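Local coordinates for ER-derived vesicles protein ERV41 (Saccharomyces cerevisiae, PDB 3ZLC), which is a constituent of COPII-coated, endoplasmic reticulum-derived vesicles and is required for efficient transport of a subset of secretory proteins to the Golgi, at residues A[65-70]-A[176-181]; A[60-64]-A[90-94]. One frame throughout, in Å; residues are numbered along the deposited sequence.

How the interactions relate
Both contacts lie in the lumenal domain and are built on one continuous run of chain: residues 60-64 carry interaction 2, and residues 65-70 go straight on into interaction 1. Their centres are 11 Å apart and they touch. Ile62, whose backbone is bonded to 90-94, sends CD1 to within 3.5 Å of Phe180 CD2, while Ile62 CG2 packs 4.0 Å from Ala178 CB. Interaction 1 adds 65-70 to a sheet edge; interaction 2 folds the returning 90-94 loop over the preceding residues. Neither contact involves a ligand; both are structural packing.

Interaction 1: A[65-70]-A[176-181]; sequences DTKVND and NTAQFN
Asp70 uses its side chain, not its backbone, to meet the N-H of Phe180 just beyond the paired strands. Its OD1 accepts that N-H at 3.2 Å, met from above the carboxylate plane, while OD2 comes within 2.6 Å of Phe180 O, a distance to be read with caution because Asp70 is poorly ordered. Its chi1 of 57°, with CG between backbone N and carbonyl carbon, turns the group onto the neighbouring chain.

Before it, the two chains run parallel. Lys67 N bonds to Asn176 O at 2.9 Å, and Asn69 N to Ala178 O at 2.7 Å, almost straight at 173°; the bond from Ala178 N to Lys67 O is weak and doubtful in detail. On one face of the sheet, Lys67 lies alongside Thr177, CD to CG2 3.8 Å. On the other, Val68 puts CG1 at the edge of the Phe180 ring, 3.3 Å from CE2. Thr66 CG2, anti to its own nitrogen, lies 3.5 Å from Thr177 C and leaves OG1 to share a water with Asn176 ND2; OG1 is also bonded to Tyr64 O.

Within the lumenal domain this pairing makes a border of a mixed sheet. Strand 67-68 is one of its two edge strands within the chain, added parallel to 177-179, which in turn runs antiparallel to 156-163. There Asn176 and Thr177 both face Ile158 in a G1 beta bulge, while Ala178 touches Val157 and Gln179 touches His156.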
# COMPACT_ATOMS: atom_id res chain seq x y z
N ASP A 65 -15.00 8.71 -3.67
CA ASP A 65 -15.06 8.03 -2.37
C ASP A 65 -13.71 7.59 -1.84
O ASP A 65 -13.57 6.50 -1.28
CB ASP A 65 -16.02 6.83 -2.45
CG ASP A 65 -17.31 7.19 -3.11
OD1 ASP A 65 -17.74 8.35 -2.92
OD2 ASP A 65 -17.86 6.35 -3.83
N THR A 66 -12.73 8.47 -2.03
CA THR A 66 -11.34 8.24 -1.61
C THR A 66 -10.88 9.43 -0.79
O THR A 66 -11.03 10.59 -1.21
CB THR A 66 -10.43 8.05 -2.85
OG1 THR A 66 -10.81 6.85 -3.52
CG2 THR A 66 -8.92 7.95 -2.46
N LYS A 67 -10.36 9.15 0.41
CA LYS A 67 -9.79 10.17 1.27
C LYS A 67 -8.53 10.67 0.60
O LYS A 67 -7.72 9.87 0.11
CB LYS A 67 -9.38 9.58 2.63
CG LYS A 67 -10.50 8.99 3.43
CD LYS A 67 -9.99 7.97 4.45
CE LYS A 67 -9.12 8.57 5.52
NZ LYS A 67 -9.24 7.80 6.84
N VAL A 68 -8.35 11.98 0.61
CA VAL A 68 -7.22 12.58 -0.07
C VAL A 68 -6.36 13.21 1.02
O VAL A 68 -6.61 14.34 1.44
CB VAL A 68 -7.70 13.57 -1.10
CG1 VAL A 68 -6.54 14.08 -1.90
CG2 VAL A 68 -8.66 12.85 -2.03
N ASN A 69 -5.34 12.46 1.44
CA ASN A 69 -4.87 12.45 2.83
C ASN A 69 -3.63 13.25 3.17
O ASN A 69 -3.03 13.05 4.23
CB ASN A 69 -4.62 11.02 3.27
CG ASN A 69 -5.77 10.10 2.97
OD1 ASN A 69 -6.50 9.67 3.86
ND2 ASN A 69 -5.94 9.77 1.70
N ASP A 70 -3.22 14.13 2.27
CA ASP A 70 -2.21 15.10 2.63
C ASP A 70 -2.81 16.48 2.39
O ASP A 70 -2.19 17.34 1.76
CB ASP A 70 -0.92 14.86 1.84
CG ASP A 70 -1.12 14.88 0.34
OD1 ASP A 70 -2.15 14.34 -0.18
OD2 ASP A 70 -0.23 15.45 -0.33
N ASN A 176 -8.88 2.95 0.27
CA ASN A 176 -9.55 4.13 -0.28
C ASN A 176 -8.95 5.45 0.23
O ASN A 176 -9.67 6.36 0.65
CB ASN A 176 -11.07 4.07 -0.01
CG ASN A 176 -11.68 2.74 -0.45
OD1 ASN A 176 -12.18 1.97 0.38
ND2 ASN A 176 -11.64 2.46 -1.75
N THR A 177 -7.63 5.56 0.16
CA THR A 177 -6.95 6.80 0.52
C THR A 177 -6.01 7.15 -0.61
O THR A 177 -5.69 6.29 -1.43
CB THR A 177 -6.11 6.64 1.80
OG1 THR A 177 -5.10 5.66 1.57
CG2 THR A 177 -6.99 6.20 2.98
N ALA A 178 -5.56 8.40 -0.66
CA ALA A 178 -4.63 8.83 -1.70
C ALA A 178 -3.73 9.92 -1.14
O ALA A 178 -4.13 10.69 -0.26
CB ALA A 178 -5.41 9.35 -2.93
N GLN A 179 -2.50 9.98 -1.66
CA GLN A 179 -1.61 11.10 -1.39
C GLN A 179 -1.08 11.62 -2.71
O GLN A 179 -0.68 10.85 -3.59
CB GLN A 179 -0.47 10.67 -0.46
CG GLN A 179 -0.95 10.39 0.98
CD GLN A 179 0.15 10.49 2.03
OE1 GLN A 179 0.64 11.58 2.33
NE2 GLN A 179 0.52 9.34 2.62
N PHE A 180 -1.10 12.94 -2.87
CA PHE A 180 -0.52 13.55 -4.05
C PHE A 180 -0.06 14.96 -3.75
O PHE A 180 -0.60 15.64 -2.88
CB PHE A 180 -1.51 13.55 -5.22
CG PHE A 180 -2.57 14.59 -5.10
CD1 PHE A 180 -2.37 15.86 -5.62
CD2 PHE A 180 -3.76 14.30 -4.47
CE1 PHE A 180 -3.34 16.83 -5.51
CE2 PHE A 180 -4.75 15.26 -4.37
CZ PHE A 180 -4.54 16.53 -4.88
N ASN A 181 0.92 15.41 -4.51
CA ASN A 181 1.47 16.75 -4.35
C ASN A 181 2.12 17.05 -5.68
O ASN A 181 3.18 16.51 -5.99
CB ASN A 181 2.51 16.79 -3.22
CG ASN A 181 3.05 18.20 -2.95
OD1 ASN A 181 3.10 19.05 -3.85
ND2 ASN A 181 3.48 18.44 -1.72
O HOH W 1 -10.06 4.26 -3.58

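Interaction 2: A[60-64]-A[90-94]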
# COMPACT_ATOMS: atom_id res chain seq x y z
N PHE A 60 -3.17 7.61 -14.74
CA PHE A 60 -3.32 7.86 -13.30
C PHE A 60 -4.56 8.69 -13.00
O PHE A 60 -4.86 9.65 -13.69
CB PHE A 60 -2.06 8.54 -12.72
CG PHE A 60 -2.10 8.70 -11.21
CD1 PHE A 60 -1.89 7.60 -10.38
CD2 PHE A 60 -2.33 9.95 -10.63
CE1 PHE A 60 -1.93 7.73 -8.99
CE2 PHE A 60 -2.36 10.09 -9.22
CZ PHE A 60 -2.16 8.98 -8.41
N PHE A 61 -5.30 8.29 -11.97
CA PHE A 61 -6.46 9.06 -11.54
C PHE A 61 -6.75 8.79 -10.08
O PHE A 61 -6.32 7.77 -9.52
CB PHE A 61 -7.70 8.75 -12.41
CG PHE A 61 -8.38 7.44 -12.08
CD1 PHE A 61 -7.87 6.24 -12.56
CD2 PHE A 61 -9.54 7.41 -11.30
CE1 PHE A 61 -8.51 5.02 -12.27
CE2 PHE A 61 -10.19 6.21 -11.01
CZ PHE A 61 -9.68 5.02 -11.50
N ILE A 62 -7.46 9.71 -9.45
CA ILE A 62 -7.86 9.48 -8.07
C ILE A 62 -9.36 9.22 -8.08
O ILE A 62 -10.13 10.08 -8.52
CB ILE A 62 -7.53 10.69 -7.19
CG1 ILE A 62 -6.01 10.94 -7.23
CG2 ILE A 62 -8.00 10.42 -5.75
CD1 ILE A 62 -5.60 12.31 -6.70
N PRO A 63 -9.76 8.02 -7.63
CA PRO A 63 -11.18 7.66 -7.71
C PRO A 63 -12.05 8.47 -6.74
O PRO A 63 -11.52 9.10 -5.83
CB PRO A 63 -11.20 6.18 -7.28
CG PRO A 63 -9.78 5.70 -7.41
CD PRO A 63 -8.95 6.92 -7.09
N TYR A 64 -13.36 8.48 -6.96
CA TYR A 64 -14.27 9.07 -5.98
C TYR A 64 -14.31 8.22 -4.71
O TYR A 64 -13.72 7.14 -4.67
CB TYR A 64 -15.65 9.23 -6.59
CG TYR A 64 -15.69 10.31 -7.63
CD1 TYR A 64 -15.39 11.63 -7.30
CD2 TYR A 64 -16.01 10.02 -8.95
CE1 TYR A 64 -15.41 12.63 -8.25
CE2 TYR A 64 -16.04 11.03 -9.92
CZ TYR A 64 -15.73 12.33 -9.55
OH TYR A 64 -15.74 13.35 -10.48
N GLU A 90 -8.46 17.61 -13.17
CA GLU A 90 -7.54 16.99 -14.12
C GLU A 90 -7.30 15.52 -13.79
O GLU A 90 -6.99 14.72 -14.67
CB GLU A 90 -6.19 17.72 -14.09
CG GLU A 90 -6.23 19.17 -14.59
CD GLU A 90 -5.22 20.06 -13.90
OE1 GLU A 90 -4.95 19.84 -12.69
OE2 GLU A 90 -4.69 20.98 -14.55
N PHE A 91 -7.45 15.14 -12.52
CA PHE A 91 -7.07 13.80 -12.11
C PHE A 91 -8.24 12.86 -11.82
O PHE A 91 -8.10 11.84 -11.14
CB PHE A 91 -6.05 13.85 -10.98
CG PHE A 91 -4.73 14.42 -11.41
CD1 PHE A 91 -4.55 15.80 -11.52
CD2 PHE A 91 -3.67 13.59 -11.75
CE1 PHE A 91 -3.34 16.33 -11.94
CE2 PHE A 91 -2.46 14.11 -12.17
CZ PHE A 91 -2.30 15.48 -12.26
N ARG A 92 -9.39 13.21 -12.38
CA ARG A 92 -10.51 12.29 -12.38
C ARG A 92 -10.31 11.27 -13.49
O ARG A 92 -9.48 11.46 -14.39
CB ARG A 92 -11.83 13.05 -12.49
CG ARG A 92 -12.12 13.90 -11.27
CD ARG A 92 -11.76 13.14 -9.99
NE ARG A 92 -12.37 13.72 -8.80
CZ ARG A 92 -12.30 13.19 -7.57
NH1 ARG A 92 -11.63 12.06 -7.36
NH2 ARG A 92 -12.90 13.79 -6.56
N GLU A 93 -11.05 10.18 -13.41
CA GLU A 93 -10.84 9.03 -14.28
C GLU A 93 -11.05 9.33 -15.76
O GLU A 93 -12.09 9.87 -16.15
CB GLU A 93 -11.80 7.93 -13.86
CG GLU A 93 -11.54 6.62 -14.55
CD GLU A 93 -12.46 5.54 -14.05
OE1 GLU A 93 -13.28 5.83 -13.16
OE2 GLU A 93 -12.35 4.41 -14.56
N LYS A 94 -10.06 8.97 -16.58
CA LYS A 94 -10.24 9.08 -18.03
C LYS A 94 -10.85 7.77 -18.52
O LYS A 94 -10.53 6.69 -18.00
CB LYS A 94 -8.91 9.32 -18.76
CG LYS A 94 -7.97 10.33 -18.12
CD LYS A 94 -8.66 11.63 -17.77
CE LYS A 94 -7.65 12.67 -17.28
NZ LYS A 94 -8.14 13.40 -16.07
O HOH W 2 -6.89 10.56 -15.16
O HOH W 3 -12.44 9.61 -11.01
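Phe60, in the loop between strands 53-57 and 67-68, meets Phe91, in the loop between 67-68 and 117-126, edge against edge: the two CD2 atoms are 4.0 Å apart, each near the plane of the other ring. The Phe91 ring also meets Phe114. Phe60 O takes a bond from a water that donates as well to Arg92 O.

At Phe61, Glu93 runs alongside the side chain, and its CG sits 3.8 Å from the ring centroid, squarely over one face in a CH-pi contact. The carboxylate continues over the same ring, tilted only 13° from it. A chi1 of -171° on Glu93, CG opposite the backbone N, lays the extended chain along the aromatic surface.

Ile62 supplies the backbone link. Its N-H points nearly straight at Phe91 O, 2.8 Å away, and its own O receives Arg92 NH1 at 2.7 Å; that oxygen lies in the guanidinium plane, although the nitrogen stands above the carbonyl plane. Pro63 O adds a weak bond to NH1 at 3.3 Å. Tyr64 then crosses the guanidinium, CE1 lying over one face 3.2 Å from Arg92 CZ with the planes 47° apart, too steep for a stack.

The other terminal nitrogen, NH2, forms a salt bridge with Glu85. A leucine in place of Arg92 would probably leave Ile62 O without its strongest partner here and Glu85 without this counter-charge. One backbone hydrogen bond, aromatic packing and an arginine thus join two irregular loops, its charge likely stabilised by Ile62 O, Glu85 and, more weakly, Pro63 O.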